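Local coordinates for protein DyP2 (PDB 4G2C) that is a haem-containing dye peroxidase that also binds manganese, and probably oxidises dyes and lignin-related compounds with hydrogen peroxide, at residues T130-D134 / P135-A139; G310-E313 / D314-L318; G361-P365 / E366-K370; F416-T419 / Q420-A424; P430-P433 / D434-P438. All blocks are in the same frame, centred on the assembly; numbering follows the deposited sequence.

Contact 1. Residues T130-D134 / P135-A139; sequences TAPAD and PSFTA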
# COMPACT_ATOMS: atom_id res chain seq x y z
N THR A 130 -22.39 -3.53 -16.38
CA THR A 130 -21.48 -2.51 -16.91
C THR A 130 -20.28 -2.32 -15.98
O THR A 130 -20.46 -2.00 -14.81
CB THR A 130 -22.17 -1.15 -17.05
OG1 THR A 130 -23.23 -1.23 -18.01
CG2 THR A 130 -21.14 -0.08 -17.46
N ALA A 131 -19.07 -2.47 -16.50
CA ALA A 131 -17.87 -2.41 -15.65
C ALA A 131 -17.09 -1.11 -15.74
O ALA A 131 -17.08 -0.45 -16.78
CB ALA A 131 -16.93 -3.59 -15.94
N PRO A 132 -16.42 -0.74 -14.64
CA PRO A 132 -15.45 0.36 -14.66
C PRO A 132 -14.52 0.18 -15.86
O PRO A 132 -14.29 -0.96 -16.27
CB PRO A 132 -14.69 0.16 -13.35
CG PRO A 132 -15.63 -0.53 -12.46
CD PRO A 132 -16.46 -1.43 -13.34
N ALA A 133 -13.98 1.26 -16.41
CA ALA A 133 -13.30 1.15 -17.70
C ALA A 133 -11.76 1.28 -17.67
O ALA A 133 -11.11 1.19 -18.70
CB ALA A 133 -13.93 2.12 -18.74
N ASP A 134 -11.17 1.48 -16.49
CA ASP A 134 -9.71 1.50 -16.44
C ASP A 134 -9.15 0.30 -17.23
O ASP A 134 -9.53 -0.84 -16.98
CB ASP A 134 -9.20 1.48 -15.00
CG ASP A 134 -7.69 1.40 -14.93
OD1 ASP A 134 -7.15 0.30 -15.15
OD2 ASP A 134 -7.04 2.43 -14.67
N PRO A 135 -8.26 0.56 -18.19
CA PRO A 135 -7.76 -0.51 -19.06
C PRO A 135 -6.85 -1.54 -18.36
O PRO A 135 -6.77 -2.67 -18.83
CB PRO A 135 -7.01 0.24 -20.17
CG PRO A 135 -6.61 1.52 -19.55
CD PRO A 135 -7.69 1.88 -18.54
N SER A 136 -6.21 -1.18 -17.25
CA SER A 136 -5.43 -2.16 -16.50
C SER A 136 -6.36 -3.09 -15.75
O SER A 136 -6.19 -4.31 -15.76
CB SER A 136 -4.50 -1.47 -15.51
OG SER A 136 -3.69 -0.54 -16.20
N PHE A 137 -7.35 -2.48 -15.11
CA PHE A 137 -8.43 -3.23 -14.49
C PHE A 137 -9.07 -4.20 -15.47
O PHE A 137 -9.23 -5.38 -15.16
CB PHE A 137 -9.49 -2.29 -13.94
CG PHE A 137 -10.76 -2.98 -13.49
CD1 PHE A 137 -10.78 -3.73 -12.32
CD2 PHE A 137 -11.92 -2.87 -14.22
CE1 PHE A 137 -11.94 -4.34 -11.90
CE2 PHE A 137 -13.08 -3.48 -13.81
CZ PHE A 137 -13.09 -4.22 -12.65
N THR A 138 -9.42 -3.71 -16.65
CA THR A 138 -10.12 -4.55 -17.62
C THR A 138 -9.27 -5.75 -18.05
O THR A 138 -9.76 -6.89 -18.12
CB THR A 138 -10.67 -3.77 -18.87
OG1 THR A 138 -9.61 -3.47 -19.77
CG2 THR A 138 -11.34 -2.49 -18.48
N ALA A 139 -7.98 -5.50 -18.31
CA ALA A 139 -7.08 -6.54 -18.79
C ALA A 139 -6.72 -7.54 -17.70
O ALA A 139 -6.49 -8.71 -17.99
CB ALA A 139 -5.80 -5.91 -19.36
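Asp134 and Pro135 stand at the junction where the loop 130-134 turns into the short helix 135-139, whose first turn begins with Pro135 and has Asp134 at its N-cap. Two backbone N-H groups of that turn converge on one carboxylate oxygen, Asp134 OD1. Phe137 N reaches it at 2.8 Å in a nearly straight bond, 170° at the hydrogen, using the anti lone pair that faces away from OD2. Ser136 N lies at 2.7 Å from the same Asp134 OD1, but its hydrogen points well off the line at 123°, making a weak bond. With chi1 at 176°, CG of Asp134 is trans to its own N, which swings the carboxylate over the start of the helix to meet these donors. This is classic N-capping by aspartate, lying within the DyP dimeric alpha+beta barrel domain. Were Asp134 an alanine, the N-H groups of Ser136 and Phe137 would probably lose their shared side-chain acceptor at the helix start. Farther back, the ring of Pro132 crosses the Phe137 side chain at a slant, its CD 4.0 Å from Phe137 CE2. Ala131 CB sits at the edge of the same aromatic ring, 4.4 Å from Phe137 CE2. Tyr270 meets the Phe137 ring and also bonds Asp134 N through its hydroxyl, while Ser136 OG is hydrogen-bonded to Glu417 on the helix 416-424.

Contact 2. Residues G310-E313 / D314-L318; sequences GRFE and DGTPL. With MN (manganese (II) ion), chain D; HEM (protoporphyrin IX containing Fe), chain C.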
# COMPACT_ATOMS: atom_id res chain seq x y z
N GLY A 310 15.34 4.45 2.86
CA GLY A 310 15.17 5.89 2.90
C GLY A 310 14.80 6.33 4.30
O GLY A 310 14.65 7.52 4.58
N ARG A 311 14.60 5.34 5.17
CA ARG A 311 14.41 5.58 6.60
C ARG A 311 15.15 4.48 7.37
O ARG A 311 15.35 3.39 6.86
CB ARG A 311 12.93 5.52 6.98
CG ARG A 311 12.00 6.57 6.39
CD ARG A 311 10.53 6.25 6.79
NE ARG A 311 9.54 7.19 6.26
CZ ARG A 311 9.03 8.22 6.92
NH1 ARG A 311 9.40 8.47 8.19
NH2 ARG A 311 8.14 9.01 6.33
N PHE A 312 15.57 4.79 8.59
CA PHE A 312 16.02 3.76 9.52
C PHE A 312 14.83 2.92 9.98
O PHE A 312 13.67 3.28 9.78
CB PHE A 312 16.71 4.41 10.74
CG PHE A 312 17.97 5.13 10.39
CD1 PHE A 312 19.18 4.46 10.35
CD2 PHE A 312 17.95 6.48 10.04
CE1 PHE A 312 20.34 5.12 10.01
CE2 PHE A 312 19.10 7.14 9.70
CZ PHE A 312 20.31 6.46 9.68
N GLU A 313 15.11 1.78 10.60
CA GLU A 313 14.03 0.93 11.07
C GLU A 313 12.95 1.66 11.88
O GLU A 313 11.77 1.25 11.85
CB GLU A 313 14.58 -0.28 11.81
CG GLU A 313 15.06 -1.33 10.82
CD GLU A 313 16.21 -2.16 11.36
OE1 GLU A 313 16.02 -2.86 12.39
OE2 GLU A 313 17.31 -2.10 10.74
N ASP A 314 13.32 2.77 12.51
CA ASP A 314 12.45 3.39 13.53
C ASP A 314 11.37 4.45 13.18
O ASP A 314 10.81 4.99 14.11
CB ASP A 314 13.26 3.87 14.75
CG ASP A 314 14.00 5.15 14.48
OD1 ASP A 314 14.23 5.44 13.30
OD2 ASP A 314 14.36 5.87 15.45
N GLY A 315 11.10 4.84 11.94
CA GLY A 315 12.02 5.02 10.86
C GLY A 315 12.23 6.54 10.73
O GLY A 315 11.41 7.31 10.19
N THR A 316 13.35 6.98 11.28
CA THR A 316 13.93 8.28 11.03
C THR A 316 14.27 8.44 9.54
O THR A 316 14.94 7.57 8.95
CB THR A 316 15.20 8.41 11.88
OG1 THR A 316 14.86 8.10 13.24
CG2 THR A 316 15.78 9.81 11.81
N PRO A 317 13.79 9.53 8.91
CA PRO A 317 14.11 9.78 7.50
C PRO A 317 15.60 10.01 7.34
O PRO A 317 16.18 10.85 8.03
CB PRO A 317 13.35 11.07 7.18
CG PRO A 317 12.33 11.22 8.27
CD PRO A 317 12.94 10.59 9.48
N LEU A 318 16.21 9.24 6.46
CA LEU A 318 17.62 9.33 6.17
C LEU A 318 17.99 10.70 5.61
O LEU A 318 19.13 11.13 5.72
CB LEU A 318 18.01 8.24 5.16
CG LEU A 318 19.51 8.14 4.87
CD1 LEU A 318 20.25 7.99 6.19
CD2 LEU A 318 19.81 6.99 3.92
MN MN D . 19.33 -2.58 9.94
CHA HEM C . 6.85 3.59 1.99
CHB HEM C . 8.41 -0.97 2.59
CHC HEM C . 6.05 -2.37 -1.42
CHD HEM C . 5.19 2.29 -2.42
C1A HEM C . 7.47 2.48 2.51
C2A HEM C . 8.23 2.45 3.75
C3A HEM C . 8.65 1.19 3.91
C4A HEM C . 8.17 0.38 2.79
CMA HEM C . 9.50 0.65 5.07
CAA HEM C . 8.48 3.67 4.68
CBA HEM C . 7.29 3.84 5.62
CGA HEM C . 6.18 4.65 5.00
O1A HEM C . 6.42 5.78 4.54
O2A HEM C . 5.02 4.18 4.96
C1B HEM C . 7.93 -1.77 1.56
C2B HEM C . 8.12 -3.21 1.38
C3B HEM C . 7.46 -3.57 0.26
C4B HEM C . 6.82 -2.40 -0.28
CMB HEM C . 8.97 -4.12 2.31
CAB HEM C . 7.32 -4.97 -0.38
CBB HEM C . 7.54 -6.08 0.34
C1C HEM C . 5.68 -1.22 -2.08
C2C HEM C . 5.15 -1.15 -3.43
C3C HEM C . 4.89 0.15 -3.69
C4C HEM C . 5.27 0.92 -2.53
CMC HEM C . 4.88 -2.36 -4.37
CAC HEM C . 4.35 0.75 -5.01
CBC HEM C . 4.45 0.09 -6.18
C1D HEM C . 5.50 3.05 -1.32
C2D HEM C . 5.17 4.45 -1.19
C3D HEM C . 5.68 4.83 0.19
C4D HEM C . 6.27 3.65 0.75
CMD HEM C . 4.45 5.33 -2.23
CAD HEM C . 5.63 6.19 0.86
CBD HEM C . 6.73 6.98 0.16
CGD HEM C . 6.59 8.37 0.71
O1D HEM C . 5.47 8.94 0.58
O2D HEM C . 7.58 8.86 1.32
NA HEM C . 7.44 1.22 1.97
NB HEM C . 7.12 -1.33 0.53
NC HEM C . 5.74 0.06 -1.56
ND HEM C . 6.14 2.63 -0.16
FE HEM C . 6.81 0.62 0.14
O HOH W 1 18.96 -0.37 9.35
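Arg311 and Pro317 form a single backbone bridge, and around it the loop doubles back through a type I turn from Phe312 to Gly315. The closely packed part lies along this hairpin-like return: Phe312 N donates to Thr316 O at 2.9 Å, and Leu318 N to Gly310 O at 3.0 Å. Phe312 CE2 rests 3.8 Å from Leu318 CD1, the two side chains meeting at about a right angle, with Ala306 of helix 303-309 against both. Asp314 OD1 closes an Asx turn, gripped by Thr316 N and Thr316 OG1, each at 2.7 Å. On another side, the extended Arg311 chain brings NH1 to Gly315 O at 3.1 Å, the oxygen lying only 3° out of the guanidinium plane; Gly331 O takes a second bond from NH1. The looser, partly exposed side belongs to Glu313, whose side chain leads off from the turn and binds the manganese ion through OE2 at 2.2 Å, beside a water and Glu287. Arg311 NE stays 3.8 Å from haem O1A, a charge approach without a direct bond. The turn thus sends a carboxylate to manganese and, on another side, an arginine toward a haem propionate whose negative charge it probably stabilises.

Contact 3. Residues G361-P365 / E366-K370; sequences GAEAP and EEERK. With ACT (acetate ion), chain B.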
# COMPACT_ATOMS: atom_id res chain seq x y z
N GLY A 361 12.25 15.46 -11.16
CA GLY A 361 12.89 16.08 -12.29
C GLY A 361 12.26 15.78 -13.64
O GLY A 361 12.63 16.39 -14.65
N ALA A 362 11.30 14.86 -13.69
CA ALA A 362 10.69 14.54 -14.98
C ALA A 362 9.42 15.36 -15.27
O ALA A 362 9.02 15.51 -16.42
CB ALA A 362 10.44 13.03 -15.11
N GLU A 363 8.79 15.90 -14.24
CA GLU A 363 7.57 16.68 -14.41
C GLU A 363 7.42 17.64 -13.22
O GLU A 363 8.10 17.50 -12.21
CB GLU A 363 6.35 15.75 -14.58
CG GLU A 363 6.10 14.82 -13.39
CD GLU A 363 5.09 13.70 -13.68
OE1 GLU A 363 5.09 12.70 -12.93
OE2 GLU A 363 4.28 13.82 -14.62
N ALA A 364 6.52 18.62 -13.33
CA ALA A 364 6.36 19.60 -12.27
C ALA A 364 5.87 18.90 -11.02
O ALA A 364 5.11 17.94 -11.11
CB ALA A 364 5.40 20.70 -12.67
N PRO A 365 6.31 19.38 -9.86
CA PRO A 365 5.92 18.78 -8.58
C PRO A 365 4.41 18.54 -8.48
O PRO A 365 4.01 17.52 -7.93
CB PRO A 365 6.39 19.81 -7.55
CG PRO A 365 7.62 20.41 -8.19
CD PRO A 365 7.30 20.46 -9.68
N GLU A 366 3.61 19.46 -9.02
CA GLU A 366 2.16 19.37 -8.92
C GLU A 366 1.63 18.19 -9.71
O GLU A 366 0.57 17.66 -9.39
CB GLU A 366 1.48 20.65 -9.44
CG GLU A 366 2.07 21.95 -8.90
CD GLU A 366 3.11 22.56 -9.84
OE1 GLU A 366 2.70 23.17 -10.86
OE2 GLU A 366 4.32 22.42 -9.55
N GLU A 367 2.34 17.80 -10.77
CA GLU A 367 1.93 16.63 -11.55
C GLU A 367 2.55 15.34 -10.99
O GLU A 367 1.94 14.28 -11.04
CB GLU A 367 2.32 16.80 -13.02
CG GLU A 367 1.62 17.97 -13.71
CD GLU A 367 0.11 17.79 -13.73
OE1 GLU A 367 -0.35 16.72 -14.18
OE2 GLU A 367 -0.60 18.72 -13.29
N GLU A 368 3.76 15.46 -10.46
CA GLU A 368 4.48 14.32 -9.93
C GLU A 368 3.66 13.65 -8.84
O GLU A 368 3.56 12.43 -8.80
CB GLU A 368 5.84 14.73 -9.36
CG GLU A 368 6.75 13.56 -9.02
CD GLU A 368 7.93 13.98 -8.17
OE1 GLU A 368 8.95 14.43 -8.74
OE2 GLU A 368 7.83 13.89 -6.92
N ARG A 369 3.05 14.46 -7.97
CA ARG A 369 2.34 13.91 -6.82
C ARG A 369 1.00 13.24 -7.17
O ARG A 369 0.37 12.62 -6.33
CB ARG A 369 2.16 14.96 -5.71
CG ARG A 369 1.07 16.00 -5.99
CD ARG A 369 1.15 17.15 -4.97
NE ARG A 369 0.50 16.82 -3.71
CZ ARG A 369 1.01 17.02 -2.49
NH1 ARG A 369 2.21 17.57 -2.33
NH2 ARG A 369 0.31 16.67 -1.43
N LYS A 370 0.57 13.36 -8.42
CA LYS A 370 -0.71 12.75 -8.80
C LYS A 370 -0.59 11.24 -8.88
O LYS A 370 -1.59 10.54 -8.86
CB LYS A 370 -1.25 13.32 -10.10
CG LYS A 370 -1.69 14.78 -9.98
CD LYS A 370 -2.22 15.32 -11.31
CE LYS A 370 -2.61 16.79 -11.19
NZ LYS A 370 -3.23 17.28 -12.45
C ACT B . -0.87 13.18 -2.28
O ACT B . -0.36 13.26 -1.13
OXT ACT B . -0.99 14.23 -2.99
CH3 ACT B . -1.33 11.84 -2.77
O HOH W 2 9.39 13.97 -11.74
O HOH W 3 8.60 17.35 -9.86
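Glu363 and Glu367 cross at about a right angle, their carboxylate planes 69° apart, where the loop 361-365 runs into the helix that starts at Pro365. Glu363 CG takes the position between its backbone N and carbonyl carbon (chi1 60°), and the extended chain brings OE1 to 3.5 Å from Glu368 CA, where it takes a weak hydrogen bond from His371 NE2. Glu366 runs alongside Pro365, and its bend at chi2 returns OE2 to 3.6 Å from Pro365 CD. Beneath these side chains the first turn closes on the N-cap residue Ala364, whose O accepts from Glu368 N at 2.9 Å and from Glu367 N. Glu368 points back along the loop: a water bridges its OE1 to Ala362 N, and Gly360 N also bonds OE1 while Gly358 N bonds OE2. Glu367 meets Lys370 NZ on the syn side of OE2, a 3.1 Å salt bridge. The Arg369 bend at chi3 turns the guanidinium toward an acetate, probably from the crystallisation liquor, whose OXT takes weak bonds from NE (3.1 Å) and NH2. NH2 also bonds Asp245 O and Ser247 O, and Trp244 adds a cation-pi contact. With an alanine at Arg369, the carbonyls of Asp245 and Ser247 would probably lose this donor and the Trp244 ring its cation. The clustered glutamates probably make the helix start negative, offset in part by Lys370 and the N-H groups there.

Contact 4. Residues F416-T419 / Q420-A424; sequences FEFT and QQIWA. With HEM (protoporphyrin IX containing Fe), chain C.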
# COMPACT_ATOMS: atom_id res chain seq x y z
N PHE A 416 -0.57 2.91 -9.17
CA PHE A 416 0.25 1.74 -8.82
C PHE A 416 1.22 1.36 -9.94
O PHE A 416 2.41 1.24 -9.70
CB PHE A 416 -0.53 0.48 -8.43
CG PHE A 416 0.33 -0.76 -8.51
CD1 PHE A 416 1.28 -1.02 -7.53
CD2 PHE A 416 0.24 -1.62 -9.60
CE1 PHE A 416 2.12 -2.12 -7.61
CE2 PHE A 416 1.06 -2.74 -9.70
CZ PHE A 416 2.01 -2.99 -8.70
N GLU A 417 0.69 1.16 -11.15
CA GLU A 417 1.54 0.73 -12.26
C GLU A 417 2.59 1.74 -12.67
O GLU A 417 3.70 1.36 -13.01
CB GLU A 417 0.71 0.33 -13.48
CG GLU A 417 -0.20 -0.86 -13.23
CD GLU A 417 -0.92 -1.27 -14.48
OE1 GLU A 417 -1.09 -0.39 -15.36
OE2 GLU A 417 -1.27 -2.47 -14.59
N PHE A 418 2.24 3.02 -12.67
CA PHE A 418 3.21 4.07 -12.92
C PHE A 418 4.37 3.94 -11.93
O PHE A 418 5.55 3.91 -12.31
CB PHE A 418 2.54 5.46 -12.79
CG PHE A 418 3.30 6.58 -13.47
CD1 PHE A 418 4.30 7.27 -12.80
CD2 PHE A 418 3.00 6.93 -14.78
CE1 PHE A 418 5.00 8.32 -13.43
CE2 PHE A 418 3.70 7.96 -15.43
CZ PHE A 418 4.70 8.66 -14.74
N THR A 419 4.03 3.86 -10.64
CA THR A 419 5.03 3.86 -9.57
C THR A 419 5.96 2.64 -9.68
O THR A 419 7.19 2.76 -9.57
CB THR A 419 4.35 3.89 -8.19
OG1 THR A 419 3.66 5.14 -8.02
CG2 THR A 419 5.37 3.70 -7.07
N GLN A 420 5.37 1.48 -9.94
CA GLN A 420 6.12 0.24 -10.08
C GLN A 420 6.95 0.25 -11.36
O GLN A 420 8.15 -0.07 -11.34
CB GLN A 420 5.17 -0.96 -10.12
CG GLN A 420 5.88 -2.29 -10.19
CD GLN A 420 6.59 -2.62 -8.89
OE1 GLN A 420 5.95 -2.68 -7.84
NE2 GLN A 420 7.90 -2.82 -8.95
N GLN A 421 6.32 0.62 -12.46
CA GLN A 421 6.97 0.54 -13.77
C GLN A 421 7.90 1.72 -14.08
O GLN A 421 9.08 1.53 -14.36
CB GLN A 421 5.95 0.35 -14.90
CG GLN A 421 6.61 0.27 -16.28
CD GLN A 421 5.63 0.26 -17.45
OE1 GLN A 421 4.43 0.02 -17.28
NE2 GLN A 421 6.14 0.51 -18.65
N ILE A 422 7.35 2.93 -14.03
CA ILE A 422 8.04 4.13 -14.50
C ILE A 422 9.00 4.72 -13.46
O ILE A 422 9.87 5.52 -13.79
CB ILE A 422 7.01 5.23 -14.85
CG1 ILE A 422 5.94 4.65 -15.77
CG2 ILE A 422 7.70 6.48 -15.42
CD1 ILE A 422 6.45 4.35 -17.17
N TRP A 423 8.81 4.35 -12.20
CA TRP A 423 9.67 4.85 -11.14
C TRP A 423 10.55 3.73 -10.57
O TRP A 423 11.78 3.73 -10.76
CB TRP A 423 8.84 5.53 -10.04
CG TRP A 423 8.30 6.89 -10.45
CD1 TRP A 423 8.55 7.56 -11.63
CD2 TRP A 423 7.43 7.75 -9.68
NE1 TRP A 423 7.90 8.77 -11.63
CE2 TRP A 423 7.20 8.91 -10.45
CE3 TRP A 423 6.83 7.65 -8.42
CZ2 TRP A 423 6.40 9.97 -10.00
CZ3 TRP A 423 6.03 8.70 -7.97
CH2 TRP A 423 5.83 9.84 -8.76
N ALA A 424 9.93 2.77 -9.90
CA ALA A 424 10.69 1.74 -9.19
C ALA A 424 11.60 0.94 -10.14
O ALA A 424 12.80 0.80 -9.89
CB ALA A 424 9.77 0.81 -8.39
CHA HEM C . 6.85 3.59 1.99
CHB HEM C . 8.41 -0.97 2.59
CHC HEM C . 6.05 -2.37 -1.42
CHD HEM C . 5.19 2.29 -2.42
C1A HEM C . 7.47 2.48 2.51
C2A HEM C . 8.23 2.45 3.75
C3A HEM C . 8.65 1.19 3.91
C4A HEM C . 8.17 0.38 2.79
CMA HEM C . 9.50 0.65 5.07
CAA HEM C . 8.48 3.67 4.68
CBA HEM C . 7.29 3.84 5.62
CGA HEM C . 6.18 4.65 5.00
O1A HEM C . 6.42 5.78 4.54
O2A HEM C . 5.02 4.18 4.96
C1B HEM C . 7.93 -1.77 1.56
C2B HEM C . 8.12 -3.21 1.38
C3B HEM C . 7.46 -3.57 0.26
C4B HEM C . 6.82 -2.40 -0.28
CMB HEM C . 8.97 -4.12 2.31
CAB HEM C . 7.32 -4.97 -0.38
CBB HEM C . 7.54 -6.08 0.34
C1C HEM C . 5.68 -1.22 -2.08
C2C HEM C . 5.15 -1.15 -3.43
C3C HEM C . 4.89 0.15 -3.69
C4C HEM C . 5.27 0.92 -2.53
CMC HEM C . 4.88 -2.36 -4.37
CAC HEM C . 4.35 0.75 -5.01
CBC HEM C . 4.45 0.09 -6.18
C1D HEM C . 5.50 3.05 -1.32
C2D HEM C . 5.17 4.45 -1.19
C3D HEM C . 5.68 4.83 0.19
C4D HEM C . 6.27 3.65 0.75
CMD HEM C . 4.45 5.33 -2.23
CAD HEM C . 5.63 6.19 0.86
CBD HEM C . 6.73 6.98 0.16
CGD HEM C . 6.59 8.37 0.71
O1D HEM C . 5.47 8.94 0.58
O2D HEM C . 7.58 8.86 1.32
NA HEM C . 7.44 1.22 1.97
NB HEM C . 7.12 -1.33 0.53
NC HEM C . 5.74 0.06 -1.56
ND HEM C . 6.14 2.63 -0.16
FE HEM C . 6.81 0.62 0.14
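Phe418 meets Trp423 in a T-shaped aromatic pair: the phenyl edge is directed at the indole face, the planes stand at 83°, and the centroid of the phenyl ring is 5.1 Å from that of the five-membered ring. The closest approach of the pair is Phe418 CE1 to Trp423 NE1, 3.4 Å. CH-pi packing occupies a face of the same phenyl ring, with Ile422 CG1 3.9 Å from the centroid and 13° off the normal. Placing CG trans to the backbone N (chi1 -160°) brings the Phe418 ring beside the following turn, with Ile422 over one face and its edge at Trp423. His371 stacks on Phe418 and also meets the indole. Backbone bonding changes along these residues: Gln420 N to Phe416 O, 3.0 Å, is an ordinary i to i+4 bond, but Ala424 N reaches Thr419 O at 2.8 Å, five residues back, through a wider pi-type turn. Haem contacts come from a different side of the helix and are van der Waals in kind. Phe416 CE1 is 3.5 Å from haem CBC, Thr419 CG2 is 3.7 Å from haem CAC, and Gln420 OE1 approaches the same vinyl while its NE2 bonds Asn425 OD1 and Ile444 O. Gln420 CB covers one face of the Phe416 ring. The arrangement is that of a pocket-lining helix, 416-424, with an aromatic cluster on one flank and the edge of the haem on another.

Contact 5. Residues P430-P433 / D434-P438; sequences PFPP and DGSQP. With ACT (acetate ion), chain J.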
# COMPACT_ATOMS: atom_id res chain seq x y z
N PRO A 430 14.83 8.65 -9.96
CA PRO A 430 14.57 10.02 -10.43
C PRO A 430 15.82 10.65 -11.06
O PRO A 430 16.90 10.06 -10.99
CB PRO A 430 14.20 10.76 -9.14
CG PRO A 430 15.02 10.08 -8.10
CD PRO A 430 15.06 8.61 -8.51
N PHE A 431 15.68 11.83 -11.67
CA PHE A 431 16.80 12.41 -12.44
C PHE A 431 17.78 13.09 -11.52
O PHE A 431 17.45 14.07 -10.87
CB PHE A 431 16.28 13.43 -13.45
CG PHE A 431 15.41 12.84 -14.51
CD1 PHE A 431 15.21 11.48 -14.59
CD2 PHE A 431 14.80 13.65 -15.45
CE1 PHE A 431 14.41 10.93 -15.59
CE2 PHE A 431 14.00 13.11 -16.45
CZ PHE A 431 13.80 11.75 -16.52
N PRO A 432 19.01 12.55 -11.43
CA PRO A 432 19.99 13.29 -10.61
C PRO A 432 20.47 14.51 -11.39
O PRO A 432 20.41 14.49 -12.63
CB PRO A 432 21.14 12.29 -10.42
CG PRO A 432 20.65 10.97 -10.99
CD PRO A 432 19.54 11.28 -11.94
N PRO A 433 20.93 15.55 -10.69
CA PRO A 433 21.44 16.74 -11.40
C PRO A 433 22.58 16.43 -12.39
O PRO A 433 22.70 17.13 -13.38
CB PRO A 433 21.93 17.66 -10.26
CG PRO A 433 21.16 17.22 -9.04
CD PRO A 433 20.97 15.71 -9.23
N ASP A 434 23.39 15.39 -12.14
CA ASP A 434 24.46 15.04 -13.06
C ASP A 434 24.01 14.18 -14.27
O ASP A 434 24.83 13.80 -15.12
CB ASP A 434 25.70 14.46 -12.33
CG ASP A 434 25.51 13.01 -11.87
OD1 ASP A 434 24.45 12.40 -12.15
OD2 ASP A 434 26.45 12.47 -11.23
N GLY A 435 22.71 13.91 -14.37
CA GLY A 435 22.17 13.19 -15.51
C GLY A 435 22.44 11.69 -15.53
O GLY A 435 22.12 11.01 -16.52
N SER A 436 23.03 11.16 -14.46
CA SER A 436 23.33 9.72 -14.38
C SER A 436 22.09 8.87 -14.01
O SER A 436 21.02 9.40 -13.67
CB SER A 436 24.47 9.44 -13.38
OG SER A 436 24.06 9.70 -12.06
N GLN A 437 22.22 7.55 -14.12
CA GLN A 437 21.11 6.65 -13.82
C GLN A 437 21.31 5.99 -12.46
O GLN A 437 22.24 5.22 -12.27
CB GLN A 437 20.97 5.58 -14.91
CG GLN A 437 20.42 6.15 -16.19
CD GLN A 437 19.96 5.07 -17.15
OE1 GLN A 437 20.40 3.92 -17.07
NE2 GLN A 437 19.04 5.43 -18.05
N PRO A 438 20.45 6.33 -11.50
CA PRO A 438 20.64 5.79 -10.14
C PRO A 438 20.33 4.29 -10.02
O PRO A 438 20.76 3.66 -9.05
CB PRO A 438 19.67 6.63 -9.29
CG PRO A 438 18.65 7.14 -10.25
CD PRO A 438 19.38 7.33 -11.56
C ACT J . 23.69 8.33 -8.66
O ACT J . 23.15 7.64 -7.74
OXT ACT J . 23.38 8.06 -9.84
CH3 ACT J . 24.67 9.43 -8.36
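Pro432 has the largest surface buried by this contact, a proline-rich turn, and its ring faces the returning chain. Pro432 CD lies 3.0 Å from Ser436 O, while Pro432 CG packs against Pro438 CD at 3.9 Å, the two rings slanting across one another. A type I beta turn from Pro432 to Gly435 reverses the chain, closed by Gly435 N donating to Pro432 O at 2.9 Å. Asp434, second in buried surface, holds its carboxylate in the position between backbone N and carbonyl carbon (chi1 76°), which brings OD1 between Pro432 CB and the backbone N of Ser436. There Asp434 OD1 accepts from Ser436 N at 3.0 Å, an Asx turn, and the same oxygen touches Pro432 CB at 3.7 Å. Ser436 OG lies within bonding distance of both Asp434 OD1 and an acetate, probably from the crystallisation liquor. Pro438 completes the set, its CG 3.5 Å from Pro430 O, so that the two ends of 430-438 approach each other. The positive phi of Gly435, 75°, suits glycine at the end of the turn. Phe347 packs against Pro432 and Pro433, and Phe431 pairs by backbone with Gly360; the turn lies in the long loop between helix 416-424 and strand 453-454.

In the fold
Contacts 2 and 4 both touch the haem, from places whose centres are 22 Å apart: contact 2 through Arg311 near a propionate, contact 4 along the vinyl side. Contact 2 also carries a ligand of the manganese ion. Contact 1 joins contact 4 through Ser136 OG and Glu417 OE1, 2.7 Å apart, linking the helix 135-139 to the haem-lining helix. Contact 3 packs on contact 4 from another side, Glu368 O lying 3.4 Å from Trp423 CH2, and touches contact 5 where Ala362 CB is 3.8 Å from Phe431 CE2. Contacts 1 and 2, centres 37 Å apart, lie on opposite sides of the chain's centre.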